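Local atomic coordinates of takeout-like protein 1 (Epiphyas postvittana, PDB entry 4G0S), a protein that binds fatty acid in its interior and probably carries small hydrophobic ligands. Residues L58-L63 and K94-A99; F87-T92 and I121-V126. All blocks are in the same frame, centred on the assembly; numbering follows the deposited sequence.

Interaction 1 (L58-L63 and K94-A99)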
loop_
_atom_site.group_PDB
_atom_site.type_symbol
_atom_site.label_atom_id
_atom_site.label_comp_id
_atom_site.label_asym_id
_atom_site.label_seq_id
_atom_site.Cartn_x
_atom_site.Cartn_y
_atom_site.Cartn_z
ATOM N N LEU A 58 -0.367 -14.347 5.875
ATOM C CA LEU A 58 -0.474 -14.287 4.431
ATOM C C LEU A 58 0.888 -14.559 3.744
ATOM O O LEU A 58 1.881 -13.843 3.939
ATOM C CB LEU A 58 -1.116 -12.976 3.946
ATOM C CG LEU A 58 -1.604 -12.748 2.492
ATOM C CD1 LEU A 58 -2.932 -13.460 2.118
ATOM C CD2 LEU A 58 -1.751 -11.269 2.211
ATOM N N LYS A 59 0.874 -15.588 2.893
ATOM C CA LYS A 59 1.992 -15.998 2.092
ATOM C C LYS A 59 1.751 -15.799 0.606
ATOM O O LYS A 59 0.620 -15.850 0.131
ATOM C CB LYS A 59 2.323 -17.445 2.413
ATOM C CG LYS A 59 2.886 -17.549 3.821
ATOM C CD LYS A 59 3.418 -18.928 4.085
ATOM C CE LYS A 59 3.943 -18.935 5.500
ATOM N NZ LYS A 59 4.967 -20.000 5.556
ATOM N N GLU A 60 2.848 -15.582 -0.110
ATOM C CA GLU A 60 2.842 -15.021 -1.448
ATOM C C GLU A 60 1.696 -14.007 -1.663
ATOM O O GLU A 60 0.835 -14.174 -2.519
ATOM C CB GLU A 60 2.943 -16.137 -2.513
ATOM C CG GLU A 60 1.812 -17.159 -2.574
ATOM C CD GLU A 60 2.039 -18.459 -1.769
ATOM O OE1 GLU A 60 3.024 -18.613 -0.963
ATOM O OE2 GLU A 60 1.206 -19.364 -1.998
ATOM N N GLY A 61 1.700 -12.944 -0.866
ATOM C CA GLY A 61 0.687 -11.904 -0.970
ATOM C C GLY A 61 0.831 -11.017 -2.188
ATOM O O GLY A 61 1.921 -10.707 -2.604
ATOM N N LYS A 62 -0.305 -10.626 -2.758
ATOM C CA LYS A 62 -0.343 -9.805 -3.951
ATOM C C LYS A 62 -1.309 -8.659 -3.749
ATOM O O LYS A 62 -2.352 -8.788 -3.083
ATOM C CB LYS A 62 -0.824 -10.593 -5.196
ATOM C CG LYS A 62 -0.184 -11.952 -5.416
ATOM C CD LYS A 62 1.178 -11.838 -6.079
ATOM C CE LYS A 62 1.507 -13.126 -6.825
ATOM N NZ LYS A 62 2.809 -12.913 -7.561
ATOM N N LEU A 63 -0.963 -7.533 -4.352
ATOM C CA LEU A 63 -1.812 -6.368 -4.352
ATOM C C LEU A 63 -1.965 -5.817 -5.783
ATOM O O LEU A 63 -0.997 -5.392 -6.411
ATOM C CB LEU A 63 -1.210 -5.313 -3.416
ATOM C CG LEU A 63 -1.766 -3.892 -3.553
ATOM C CD1 LEU A 63 -3.221 -3.873 -3.106
ATOM C CD2 LEU A 63 -0.953 -2.913 -2.718
ATOM N N LYS A 94 -4.567 -10.699 -2.608
ATOM C CA LYS A 94 -4.667 -12.128 -2.735
ATOM C C LYS A 94 -3.522 -12.805 -1.996
ATOM O O LYS A 94 -2.529 -12.152 -1.665
ATOM C CB LYS A 94 -4.658 -12.536 -4.217
ATOM C CG LYS A 94 -5.952 -12.212 -4.965
ATOM C CD LYS A 94 -5.823 -12.439 -6.475
ATOM C CE LYS A 94 -7.165 -12.171 -7.192
ATOM N NZ LYS A 94 -7.104 -12.411 -8.678
ATOM N N GLY A 95 -3.676 -14.102 -1.747
ATOM C CA GLY A 95 -2.554 -14.930 -1.328
ATOM C C GLY A 95 -2.999 -16.120 -0.510
ATOM O O GLY A 95 -4.186 -16.317 -0.256
ATOM N N HIS A 96 -2.022 -16.936 -0.126
ATOM C CA HIS A 96 -2.262 -18.068 0.723
ATOM C C HIS A 96 -2.382 -17.624 2.157
ATOM O O HIS A 96 -1.475 -16.974 2.683
ATOM C CB HIS A 96 -1.111 -19.065 0.550
ATOM C CG HIS A 96 -1.424 -20.427 1.101
ATOM N ND1 HIS A 96 -1.976 -21.387 0.349
ATOM C CD2 HIS A 96 -1.299 -20.950 2.367
ATOM C CE1 HIS A 96 -2.173 -22.475 1.094
ATOM N NE2 HIS A 96 -1.777 -22.204 2.329
ATOM N N TYR A 97 -3.479 -17.956 2.828
ATOM C CA TYR A 97 -3.667 -17.480 4.224
ATOM C C TYR A 97 -3.767 -18.648 5.178
ATOM O O TYR A 97 -4.051 -19.741 4.753
ATOM C CB TYR A 97 -4.915 -16.557 4.384
ATOM C CG TYR A 97 -6.190 -17.357 4.530
ATOM C CD1 TYR A 97 -6.739 -17.631 5.810
ATOM C CD2 TYR A 97 -6.827 -17.908 3.390
ATOM C CE1 TYR A 97 -7.867 -18.420 5.943
ATOM C CE2 TYR A 97 -7.948 -18.675 3.513
ATOM C CZ TYR A 97 -8.476 -18.948 4.779
ATOM O OH TYR A 97 -9.630 -19.737 4.894
ATOM N N THR A 98 -3.522 -18.410 6.471
ATOM C CA THR A 98 -4.049 -19.278 7.511
ATOM C C THR A 98 -4.731 -18.423 8.585
ATOM O O THR A 98 -4.495 -17.212 8.686
ATOM C CB THR A 98 -2.973 -20.217 8.122
ATOM O OG1 THR A 98 -2.095 -19.445 8.914
ATOM C CG2 THR A 98 -2.122 -20.870 7.037
ATOM N N ALA A 99 -5.587 -19.061 9.382
ATOM C CA ALA A 99 -6.397 -18.378 10.388
ATOM C C ALA A 99 -6.510 -19.250 11.627
ATOM O O ALA A 99 -6.781 -20.454 11.515
ATOM C CB ALA A 99 -7.774 -18.060 9.842
#

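Interaction 2 (F87-T92 and I121-V126). With MYR (myristic acid), chain D.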
loop_
_atom_site.group_PDB
_atom_site.type_symbol
_atom_site.label_atom_id
_atom_site.label_comp_id
_atom_site.label_asym_id
_atom_site.label_seq_id
_atom_site.Cartn_x
_atom_site.Cartn_y
_atom_site.Cartn_z
ATOM N N PHE A 87 -4.245 9.708 -1.584
ATOM C CA PHE A 87 -4.746 9.018 -2.762
ATOM C C PHE A 87 -5.857 8.056 -2.396
ATOM O O PHE A 87 -6.276 8.032 -1.238
ATOM C CB PHE A 87 -3.620 8.350 -3.588
ATOM C CG PHE A 87 -2.917 7.184 -2.910
ATOM C CD1 PHE A 87 -3.164 5.878 -3.311
ATOM C CD2 PHE A 87 -1.941 7.399 -1.956
ATOM C CE1 PHE A 87 -2.483 4.802 -2.733
ATOM C CE2 PHE A 87 -1.260 6.327 -1.359
ATOM C CZ PHE A 87 -1.539 5.022 -1.747
ATOM N N HIS A 88 -6.352 7.319 -3.390
ATOM C CA HIS A 88 -7.366 6.275 -3.211
ATOM C C HIS A 88 -7.453 5.409 -4.421
ATOM O O HIS A 88 -6.998 5.800 -5.516
ATOM C CB HIS A 88 -8.745 6.819 -2.802
ATOM C CG HIS A 88 -9.491 7.584 -3.898
ATOM N ND1 HIS A 88 -9.230 8.882 -4.198
ATOM C CD2 HIS A 88 -10.535 7.197 -4.744
ATOM C CE1 HIS A 88 -10.051 9.293 -5.180
ATOM N NE2 HIS A 88 -10.845 8.264 -5.515
ATOM N N LEU A 89 -8.062 4.227 -4.256
ATOM C CA LEU A 89 -8.076 3.186 -5.315
ATOM C C LEU A 89 -9.049 2.108 -4.907
ATOM O O LEU A 89 -9.384 2.020 -3.725
ATOM C CB LEU A 89 -6.676 2.561 -5.480
ATOM C CG LEU A 89 -6.051 1.778 -4.270
ATOM C CD1 LEU A 89 -5.066 0.732 -4.771
ATOM C CD2 LEU A 89 -5.361 2.658 -3.249
ATOM N N ASP A 90 -9.518 1.306 -5.868
ATOM C CA ASP A 90 -10.103 0.022 -5.536
ATOM C C ASP A 90 -8.952 -0.979 -5.663
ATOM O O ASP A 90 -8.319 -1.045 -6.711
ATOM C CB ASP A 90 -11.265 -0.458 -6.441
ATOM C CG ASP A 90 -11.946 0.650 -7.263
ATOM O OD1 ASP A 90 -11.718 1.879 -7.084
ATOM O OD2 ASP A 90 -12.759 0.239 -8.127
ATOM N N ALA A 91 -8.701 -1.760 -4.612
ATOM C CA ALA A 91 -7.665 -2.782 -4.637
ATOM C C ALA A 91 -8.157 -4.217 -4.436
ATOM O O ALA A 91 -9.286 -4.488 -3.937
ATOM C CB ALA A 91 -6.579 -2.451 -3.625
ATOM N N THR A 92 -7.322 -5.151 -4.886
ATOM C CA THR A 92 -7.517 -6.538 -4.512
ATOM C C THR A 92 -6.273 -7.078 -3.805
ATOM O O THR A 92 -5.195 -6.705 -4.142
ATOM C CB THR A 92 -7.901 -7.384 -5.737
ATOM O OG1 THR A 92 -9.146 -6.902 -6.266
ATOM C CG2 THR A 92 -8.095 -8.829 -5.320
ATOM N N ILE A 121 -10.493 2.639 -1.130
ATOM C CA ILE A 121 -9.579 2.797 0.015
ATOM C C ILE A 121 -8.765 4.070 -0.022
ATOM O O ILE A 121 -8.000 4.325 -0.962
ATOM C CB ILE A 121 -8.708 1.545 0.371
ATOM C CG1 ILE A 121 -7.873 1.823 1.643
ATOM C CG2 ILE A 121 -7.874 1.042 -0.811
ATOM C CD1 ILE A 121 -7.129 0.613 2.209
ATOM N N HIS A 122 -8.911 4.867 1.030
ATOM C CA HIS A 122 -8.182 6.123 1.111
ATOM C C HIS A 122 -6.965 5.959 1.955
ATOM O O HIS A 122 -6.958 5.224 2.950
ATOM C CB HIS A 122 -9.095 7.272 1.567
ATOM C CG HIS A 122 -9.987 7.797 0.456
ATOM N ND1 HIS A 122 -9.883 9.066 -0.040
ATOM C CD2 HIS A 122 -10.971 7.168 -0.290
ATOM C CE1 HIS A 122 -10.756 9.229 -1.029
ATOM N NE2 HIS A 122 -11.433 8.073 -1.184
ATOM N N ILE A 123 -5.895 6.619 1.534
ATOM C CA ILE A 123 -4.597 6.474 2.181
ATOM C C ILE A 123 -4.090 7.856 2.437
ATOM O O ILE A 123 -4.265 8.790 1.598
ATOM C CB ILE A 123 -3.571 5.759 1.286
ATOM C CG1 ILE A 123 -4.146 4.475 0.658
ATOM C CG2 ILE A 123 -2.301 5.422 2.055
ATOM C CD1 ILE A 123 -4.109 3.301 1.586
ATOM N N HIS A 124 -3.486 7.999 3.610
ATOM C CA HIS A 124 -2.763 9.204 3.951
ATOM C C HIS A 124 -1.358 8.820 4.263
ATOM O O HIS A 124 -1.111 8.197 5.286
ATOM C CB HIS A 124 -3.413 9.920 5.122
ATOM C CG HIS A 124 -2.799 11.258 5.405
ATOM N ND1 HIS A 124 -3.210 12.395 4.778
ATOM C CD2 HIS A 124 -1.751 11.619 6.247
ATOM C CE1 HIS A 124 -2.455 13.427 5.209
ATOM N NE2 HIS A 124 -1.541 12.942 6.089
ATOM N N LEU A 125 -0.445 9.109 3.327
ATOM C CA LEU A 125 0.974 8.780 3.479
ATOM C C LEU A 125 1.819 10.028 3.770
ATOM O O LEU A 125 1.747 11.026 3.035
ATOM C CB LEU A 125 1.509 8.042 2.247
ATOM C CG LEU A 125 3.010 7.732 2.238
ATOM C CD1 LEU A 125 3.343 6.565 3.153
ATOM C CD2 LEU A 125 3.474 7.473 0.809
ATOM N N VAL A 126 2.581 9.964 4.881
ATOM C CA VAL A 126 3.427 11.056 5.339
ATOM C C VAL A 126 4.817 10.480 5.380
ATOM O O VAL A 126 5.060 9.389 6.009
ATOM C CB VAL A 126 3.058 11.555 6.752
ATOM C CG1 VAL A 126 4.103 12.558 7.286
ATOM C CG2 VAL A 126 1.646 12.126 6.772
HETATM C C1 MYR D . -3.282 -0.753 0.241
HETATM O O1 MYR D . -4.397 -0.403 -0.195
HETATM O O2 MYR D . -2.249 -0.282 -0.298
HETATM C C2 MYR D . -3.170 -1.723 1.428
HETATM C C3 MYR D . -4.401 -2.586 1.792
HETATM C C4 MYR D . -5.233 -2.109 2.988
HETATM C C5 MYR D . -5.710 -3.193 3.979
HETATM C C6 MYR D . -7.154 -3.690 3.796
HETATM C C7 MYR D . -7.867 -3.930 5.116
HETATM C C8 MYR D . -9.011 -4.934 5.044
HETATM C C9 MYR D . -8.988 -5.921 6.217
HETATM C C10 MYR D . -8.106 -7.130 5.938
HETATM C C11 MYR D . -7.780 -7.941 7.191
HETATM C C12 MYR D . -7.697 -9.428 6.902
HETATM C C13 MYR D . -8.545 -10.174 7.949
HETATM C C14 MYR D . -8.773 -11.631 7.612
#

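Interaction 1 (L58-L63 and K94-A99)
Lys59 and His96 face each other as an antiparallel hydrogen-bonded pair. Lys59 N gives its hydrogen to His96 O at 2.7 Å, an almost straight bond (178° at the hydrogen), and His96 N returns a more bent one to Lys59 O at 2.9 Å. The next such pair uses Lys62 N to Lys94 O (2.9 Å) and Lys94 N to Lys62 O (3.0 Å). Between Lys59 and Lys62 the register slips by one residue, a beta bulge where the chain turns a corner at Glu60 and the Gly61 CA hydrogen adds a contact to Lys94 O. Gly95 fits where a CB would clash with Lys59 O, and its backbone angles alone call for glycine. Leu58 CD1 rests on Gly95 C at 3.7 Å, carried there by a chi1 of -168° that swings CG opposite the amide nitrogen. On the exposed face the bent Glu60 chain runs alongside His96, OE2 3.5 Å from His96 CB, the carboxylate turned 36° from the ring. Here His96 NE2 bonds to Asp111 OD1 and Lys62 NZ forms a salt bridge with Asp43 OD1; on the Leu58 face the buried Tyr97 OH bonds to Thr161 O. The pairing belongs to the hairpin of strands 54-77 and 82-100; strand 42-51 continues the sheet beyond residues 58-63, while Gly95 bonds through its backbone to Met114 of strand 113-133 and Tyr97 to Gly112 just before it.

Interaction 2 (F87-T92 and I121-V126)
Ile123 lies against one face of the Phe87 ring, its CB 3.6 Å from Phe87 CE2 in a CH-pi contact displaced toward the rim. A chi1 of 67° turns the Phe87 ring over the neighbouring strand, where CZ also meets Ile123 CG1. Next to them Leu89 CD2 meets Ile121 CG2 at 3.9 Å, and Ile121 CD1 reaches C4 of a bound myristic acid at 3.4 Å, placing this apolar face at the lipid pocket. In the backbone, Ile123 N bonds to Phe87 O at 3.1 Å, and Ile121 N to Leu89 O at 2.9 Å. On the other face His88 and His122 form an offset stack, centroids 4.3 Å apart and planes at 2°, with His88 CB over the centre of the His122 ring. His88 ND1 is hydrogen-bonded to Asp72, whereas His122 NE2 has a weak bond to Asn120. Replacing His122 by an alanine would probably bare one face of the His88 ring and remove the weak bond to Asn120, leaving the Asp72 bond with more of the work of holding that ring. Strand 54-77 flanks residues 87-92 through Val70, and strand 139-153 flanks residues 121-126 through Asp151 and Thr149.

Overall arrangement
Strand 82-100 serves both contacts in one curled antiparallel sheet: interaction 1 joins it to strand 54-77, interaction 2 to strand 113-133. Their centres lie about 19 Å apart, yet their segments touch through Leu63 CD1 and Ala91 CB at 3.7 Å, residues next to the two contacts. Interaction 2 is buried, near the middle of the chain, and its apolar face meets a bound myristic acid while paired histidines occupy the opposite one. Interaction 1 is only partly buried, farther from the centre, and relies mainly on backbone bonds round a bulge, with lysine, glutamate and histidine side chains on its outer face. Leu63, beside it, also touches myristic acid.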